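Papain-like protease (Human betacoronavirus 2c EMC/2012, PDB 4RNA) probably acts as a cysteine protease that cuts the viral polyprotein, as its coronavirus papain-like relatives do. Local coordinates at residues M187-W192 / R234-V239; E191-C196 / Y226-G231. One frame throughout, in Å; residues are numbered along the deposited sequence.

Contact 1 (M187-W192 / R234-V239); sequences MVWREW and RHRQLV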
loop_
_atom_site.group_PDB
_atom_site.type_symbol
_atom_site.label_atom_id
_atom_site.label_comp_id
_atom_site.label_asym_id
_atom_site.label_seq_id
_atom_site.Cartn_x
_atom_site.Cartn_y
_atom_site.Cartn_z
ATOM N N MET A 187 10.350 10.348 23.055
ATOM C CA MET A 187 10.364 11.673 22.435
ATOM C C MET A 187 9.253 12.500 23.126
ATOM O O MET A 187 8.090 12.063 23.120
ATOM C CB MET A 187 10.118 11.519 20.942
ATOM C CG MET A 187 10.463 12.732 20.109
ATOM S SD MET A 187 9.924 12.447 18.396
ATOM C CE MET A 187 8.209 12.184 18.667
ATOM N N VAL A 188 9.612 13.632 23.766
ATOM C CA VAL A 188 8.584 14.477 24.430
ATOM C C VAL A 188 8.503 15.858 23.776
ATOM O O VAL A 188 9.457 16.610 23.832
ATOM C CB VAL A 188 8.824 14.603 25.937
ATOM C CG1 VAL A 188 7.628 15.263 26.615
ATOM C CG2 VAL A 188 9.099 13.238 26.558
ATOM N N TRP A 189 7.353 16.148 23.154
ATOM C CA TRP A 189 6.986 17.458 22.641
ATOM C C TRP A 189 6.201 18.211 23.674
ATOM O O TRP A 189 5.355 17.646 24.370
ATOM C CB TRP A 189 6.141 17.336 21.364
ATOM C CG TRP A 189 6.930 16.757 20.228
ATOM C CD1 TRP A 189 7.013 15.427 19.863
ATOM C CD2 TRP A 189 7.798 17.480 19.280
ATOM N NE1 TRP A 189 7.859 15.268 18.792
ATOM C CE2 TRP A 189 8.342 16.465 18.377
ATOM C CE3 TRP A 189 8.159 18.821 19.097
ATOM C CZ2 TRP A 189 9.204 16.788 17.332
ATOM C CZ3 TRP A 189 9.047 19.133 18.048
ATOM C CH2 TRP A 189 9.562 18.123 17.199
ATOM N N ARG A 190 6.520 19.484 23.828
ATOM C CA ARG A 190 5.717 20.321 24.705
ATOM C C ARG A 190 5.121 21.418 23.840
ATOM O O ARG A 190 5.816 22.053 22.956
ATOM C CB ARG A 190 6.529 20.866 25.888
ATOM C CG ARG A 190 5.740 21.796 26.831
ATOM C CD ARG A 190 6.567 22.079 28.094
ATOM N NE ARG A 190 6.655 20.875 28.907
ATOM C CZ ARG A 190 7.608 20.616 29.792
ATOM N NH1 ARG A 190 8.592 21.484 29.987
ATOM N NH2 ARG A 190 7.578 19.472 30.473
ATOM N N GLU A 191 3.820 21.611 24.064
ATOM C CA GLU A 191 3.082 22.706 23.452
ATOM C C GLU A 191 2.618 23.638 24.604
ATOM O O GLU A 191 2.055 23.176 25.614
ATOM C CB GLU A 191 1.902 22.140 22.653
ATOM C CG GLU A 191 2.371 21.431 21.399
ATOM C CD GLU A 191 1.255 20.999 20.439
ATOM O OE1 GLU A 191 0.052 21.153 20.762
ATOM O OE2 GLU A 191 1.604 20.498 19.330
ATOM N N TRP A 192 2.866 24.940 24.477
ATOM C CA TRP A 192 2.426 25.826 25.575
ATOM C C TRP A 192 2.064 27.219 25.160
ATOM O O TRP A 192 2.509 27.744 24.110
ATOM C CB TRP A 192 3.429 25.831 26.746
ATOM C CG TRP A 192 4.621 26.680 26.446
ATOM C CD1 TRP A 192 4.865 28.003 26.866
ATOM C CD2 TRP A 192 5.761 26.330 25.579
ATOM N NE1 TRP A 192 6.051 28.474 26.346
ATOM C CE2 TRP A 192 6.639 27.522 25.556
ATOM C CE3 TRP A 192 6.116 25.203 24.817
ATOM C CZ2 TRP A 192 7.826 27.553 24.814
ATOM C CZ3 TRP A 192 7.312 25.231 24.061
ATOM C CH2 TRP A 192 8.178 26.357 24.099
ATOM N N ARG A 234 1.416 30.796 20.940
ATOM C CA ARG A 234 1.395 29.388 21.314
ATOM C C ARG A 234 2.728 28.849 20.785
ATOM O O ARG A 234 3.117 29.212 19.709
ATOM C CB ARG A 234 0.294 28.725 20.473
ATOM C CG ARG A 234 -0.787 28.085 21.238
ATOM C CD ARG A 234 -1.614 27.270 20.272
ATOM N NE ARG A 234 -1.248 25.908 20.571
ATOM C CZ ARG A 234 -2.056 24.972 21.098
ATOM N NH1 ARG A 234 -3.368 25.205 21.331
ATOM N NH2 ARG A 234 -1.573 23.752 21.321
ATOM N N HIS A 235 3.417 27.996 21.525
ATOM C CA HIS A 235 4.684 27.435 21.037
ATOM C C HIS A 235 4.718 25.921 21.009
ATOM O O HIS A 235 4.016 25.252 21.754
ATOM C CB HIS A 235 5.819 27.869 21.971
ATOM C CG HIS A 235 5.844 29.333 22.232
ATOM N ND1 HIS A 235 6.381 30.212 21.346
ATOM C CD2 HIS A 235 5.337 30.081 23.287
ATOM C CE1 HIS A 235 6.275 31.482 21.829
ATOM N NE2 HIS A 235 5.601 31.412 23.012
ATOM N N ARG A 236 5.545 25.342 20.168
ATOM C CA ARG A 236 5.743 23.887 20.144
ATOM C C ARG A 236 7.253 23.632 20.176
ATOM O O ARG A 236 7.993 24.201 19.313
ATOM C CB ARG A 236 5.107 23.329 18.838
ATOM C CG ARG A 236 5.553 21.949 18.358
ATOM C CD ARG A 236 4.559 21.382 17.325
ATOM N NE ARG A 236 4.880 20.016 16.885
ATOM C CZ ARG A 236 4.513 18.903 17.512
ATOM N NH1 ARG A 236 3.761 18.947 18.620
ATOM N NH2 ARG A 236 4.877 17.726 17.009
ATOM N N GLN A 237 7.708 22.803 21.085
ATOM C CA GLN A 237 9.137 22.498 21.108
ATOM C C GLN A 237 9.438 21.117 21.611
ATOM O O GLN A 237 8.797 20.644 22.555
ATOM C CB GLN A 237 9.910 23.581 21.929
ATOM C CG GLN A 237 11.413 23.417 21.974
ATOM C CD GLN A 237 12.096 24.613 22.623
ATOM O OE1 GLN A 237 11.607 25.759 22.554
ATOM N NE2 GLN A 237 13.206 24.337 23.296
ATOM N N LEU A 238 10.430 20.456 20.993
ATOM C CA LEU A 238 10.977 19.208 21.552
ATOM C C LEU A 238 11.741 19.407 22.924
ATOM O O LEU A 238 12.701 20.157 23.016
ATOM C CB LEU A 238 11.883 18.548 20.490
ATOM C CG LEU A 238 12.454 17.164 20.854
ATOM C CD1 LEU A 238 11.378 16.069 21.092
ATOM C CD2 LEU A 238 13.454 16.772 19.754
ATOM N N VAL A 239 11.274 18.785 24.008
ATOM C CA VAL A 239 11.944 19.004 25.284
ATOM C C VAL A 239 12.747 17.778 25.805
ATOM O O VAL A 239 13.684 17.913 26.630
ATOM C CB VAL A 239 10.965 19.508 26.360
ATOM C CG1 VAL A 239 10.531 20.950 26.005
ATOM C CG2 VAL A 239 9.777 18.557 26.480
#

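Contact 2 (E191-C196 / Y226-G231); sequences EWCNVC and YVCQCG. With ZN (zinc ion), chain B.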
loop_
_atom_site.group_PDB
_atom_site.type_symbol
_atom_site.label_atom_id
_atom_site.label_comp_id
_atom_site.label_asym_id
_atom_site.label_seq_id
_atom_site.Cartn_x
_atom_site.Cartn_y
_atom_site.Cartn_z
ATOM N N GLU A 191 3.820 21.611 24.064
ATOM C CA GLU A 191 3.082 22.706 23.452
ATOM C C GLU A 191 2.618 23.638 24.604
ATOM O O GLU A 191 2.055 23.176 25.614
ATOM C CB GLU A 191 1.902 22.140 22.653
ATOM C CG GLU A 191 2.371 21.431 21.399
ATOM C CD GLU A 191 1.255 20.999 20.439
ATOM O OE1 GLU A 191 0.052 21.153 20.762
ATOM O OE2 GLU A 191 1.604 20.498 19.330
ATOM N N TRP A 192 2.866 24.940 24.477
ATOM C CA TRP A 192 2.426 25.826 25.575
ATOM C C TRP A 192 2.064 27.219 25.160
ATOM O O TRP A 192 2.509 27.744 24.110
ATOM C CB TRP A 192 3.429 25.831 26.746
ATOM C CG TRP A 192 4.621 26.680 26.446
ATOM C CD1 TRP A 192 4.865 28.003 26.866
ATOM C CD2 TRP A 192 5.761 26.330 25.579
ATOM N NE1 TRP A 192 6.051 28.474 26.346
ATOM C CE2 TRP A 192 6.639 27.522 25.556
ATOM C CE3 TRP A 192 6.116 25.203 24.817
ATOM C CZ2 TRP A 192 7.826 27.553 24.814
ATOM C CZ3 TRP A 192 7.312 25.231 24.061
ATOM C CH2 TRP A 192 8.178 26.357 24.099
ATOM N N CYS A 193 1.206 27.790 25.996
ATOM C CA CYS A 193 0.910 29.204 26.049
ATOM C C CYS A 193 1.046 29.646 27.530
ATOM O O CYS A 193 0.556 28.964 28.423
ATOM C CB CYS A 193 -0.536 29.444 25.622
ATOM S SG CYS A 193 -1.113 31.152 25.894
ATOM N N ASN A 194 1.623 30.825 27.718
ATOM C CA ASN A 194 1.968 31.374 29.032
ATOM C C ASN A 194 0.705 31.797 29.750
ATOM O O ASN A 194 0.697 31.888 30.987
ATOM C CB ASN A 194 3.040 32.468 28.869
ATOM C CG ASN A 194 4.342 31.882 28.314
ATOM O OD1 ASN A 194 4.701 30.801 28.724
ATOM N ND2 ASN A 194 5.001 32.548 27.325
ATOM N N VAL A 195 -0.387 31.923 28.984
ATOM C CA VAL A 195 -1.756 32.087 29.561
ATOM C C VAL A 195 -2.561 30.766 29.665
ATOM O O VAL A 195 -3.061 30.409 30.726
ATOM C CB VAL A 195 -2.554 33.197 28.788
ATOM C CG1 VAL A 195 -4.009 33.245 29.215
ATOM C CG2 VAL A 195 -1.891 34.569 28.956
ATOM N N CYS A 196 -2.641 30.013 28.570
ATOM C CA CYS A 196 -3.533 28.842 28.479
ATOM C C CYS A 196 -3.034 27.581 29.155
ATOM O O CYS A 196 -3.848 26.744 29.527
ATOM C CB CYS A 196 -3.910 28.555 26.998
ATOM S SG CYS A 196 -4.701 30.048 26.326
ATOM N N TYR A 226 2.942 30.030 16.965
ATOM C CA TYR A 226 1.890 30.580 16.061
ATOM C C TYR A 226 0.774 31.148 17.000
ATOM O O TYR A 226 0.985 31.183 18.239
ATOM C CB TYR A 226 1.398 29.486 15.075
ATOM C CG TYR A 226 0.967 28.234 15.813
ATOM C CD1 TYR A 226 1.929 27.270 16.251
ATOM C CD2 TYR A 226 -0.379 28.015 16.091
ATOM C CE1 TYR A 226 1.520 26.134 16.961
ATOM C CE2 TYR A 226 -0.787 26.904 16.810
ATOM C CZ TYR A 226 0.164 25.965 17.234
ATOM O OH TYR A 226 -0.307 24.859 17.909
ATOM N N VAL A 227 -0.361 31.584 16.427
ATOM C CA VAL A 227 -1.388 32.321 17.177
ATOM C C VAL A 227 -2.024 31.326 18.108
ATOM O O VAL A 227 -2.283 30.163 17.709
ATOM C CB VAL A 227 -2.440 33.021 16.245
ATOM C CG1 VAL A 227 -3.611 33.558 17.060
ATOM C CG2 VAL A 227 -1.761 34.130 15.435
ATOM N N CYS A 228 -2.176 31.747 19.357
ATOM C CA CYS A 228 -2.925 30.957 20.340
ATOM C C CYS A 228 -4.416 31.311 20.242
ATOM O O CYS A 228 -4.753 32.427 19.832
ATOM C CB CYS A 228 -2.418 31.131 21.758
ATOM S SG CYS A 228 -3.276 29.892 22.762
ATOM N N GLN A 229 -5.275 30.347 20.584
ATOM C CA GLN A 229 -6.719 30.591 20.676
ATOM C C GLN A 229 -7.121 31.687 21.704
ATOM O O GLN A 229 -8.211 32.230 21.622
ATOM C CB GLN A 229 -7.463 29.296 21.006
ATOM C CG GLN A 229 -7.063 28.625 22.305
ATOM C CD GLN A 229 -5.847 27.666 22.203
ATOM O OE1 GLN A 229 -5.163 27.480 21.113
ATOM N NE2 GLN A 229 -5.543 27.055 23.362
ATOM N N CYS A 230 -6.266 32.022 22.664
ATOM C CA CYS A 230 -6.604 33.135 23.575
ATOM C C CYS A 230 -6.383 34.507 22.924
ATOM O O CYS A 230 -6.672 35.572 23.533
ATOM C CB CYS A 230 -5.758 33.031 24.853
ATOM S SG CYS A 230 -3.968 33.229 24.485
ATOM N N GLY A 231 -5.845 34.535 21.699
ATOM C CA GLY A 231 -5.433 35.799 21.103
ATOM C C GLY A 231 -3.928 36.071 21.232
ATOM O O GLY A 231 -3.402 36.980 20.583
HETATM ZN ZN ZN B . -3.277 31.060 24.905
#

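Contact 1 (M187-W192 / R234-V239)
Trp189 and Leu238 face each other as a non-hydrogen-bonded pair of an antiparallel sheet, in what corresponds to the zinc-binding fingers of coronavirus papain-like proteases. They lie on the tightly packed side of this two-strand contact. Leu238 CB sits over one face of the Trp189 six-membered ring, 4.0 Å from its centroid. The opposite face takes the guanidinium of Arg236, flat on the indole with planes 10° apart and NH2 3.7 Å from CD2 of Trp189. Leu220 of helix 217-221 packs on both Trp189 and Leu238. Next along, the carboxylate of Glu191 forms salt bridges to two arginines: OE2 lies 2.7 Å from Arg236 NH1, a bent and weak hydrogen bond, while OE1 lies 3.1 Å from Arg234 NH2. Arg236 has two conformers; its stack and bridge belong to one of them and are less certain. The NH1 of Arg234 is taken by Gln229. Both guanidinium planes stand steeply across the carboxylate. OE2 also accepts the backbone N-H of Ala64 of the second subunit.

The other side is partly reached by solvent. Packing there is close at Trp192, where CG between backbone N and carbonyl carbon (chi1 78°) swings the indole over the neighbouring strand; His235 CB comes onto its face, 3.5 Å from Trp192 CZ2. Looser are Gln237, whose CB meets the indole edge, and Arg190, whose guanidinium only loosely faces Val239 CG2 while NE forms a salt bridge with Asp200. Five backbone hydrogen bonds join the strands, among them Val239 N to Val188 O at 2.8 Å.

Contact 2 (E191-C196 / Y226-G231)
Cys193 and Cys196 of one segment and Cys228 and Cys230 of the other hold a zinc ion between them, a four-cysteine site of the zinc-ribbon kind found in the fingers of coronavirus papain-like proteases. No hydrogen bond spans the two segments; the zinc makes the link. It lies 2.4 Å from Cys193 SG, 2.2 Å from Cys196 SG, 2.4 Å from Cys228 SG and 2.3 Å from Cys230 SG. Its ligands come in two close-set pairs, with two residues between the first two cysteines and one between the others. Cys230 places SG between its backbone N and carbonyl carbon (chi1 64°), where the sulfur meets the metal.

Hydrogen bonds act within each segment and shape its half of the site. Cys193 SG accepts two backbone N-H groups: Cys196 N, 3.3 Å from it and nearly straight at 168°, and Val195 N, a weaker bond. Such donors would be expected to draw off some of the thiolate's negative charge. On the other half, a type I turn from Cys228 to Gly231 closes with Gly231 N 3.0 Å from Cys228 O, and Cys230 N gives a weak hydrogen bond to Cys228 SG.

Van der Waals contact is sparse. Cys196 SG rests 3.5 Å from Cys230 CB. Gln229 NE2 lies loosely by Cys196 CB, and the OE1 of the same amide accepts a hydrogen bond from Arg234 NH1.

In the fold
Contacts 1 and 2 both start from strand 186-193 and share Glu191 and Trp192, with centres about 12 Å apart. Contact 1 lies within the sheet, with most of its residues buried, and relies on strand pairing, aromatic packing and ion pairs. Contact 2 sits at the end of that sheet, farther from the centre of the chain and more exposed; four metal-sulfur bonds do the work that side-chain packing does in contact 1. Arg234 joins them: its backbone N reaches Tyr226 O, and its CG packs against Cys228 SG. Strands 224-227 and 233-242 are sheet neighbours, and both contacts touch the second subunit.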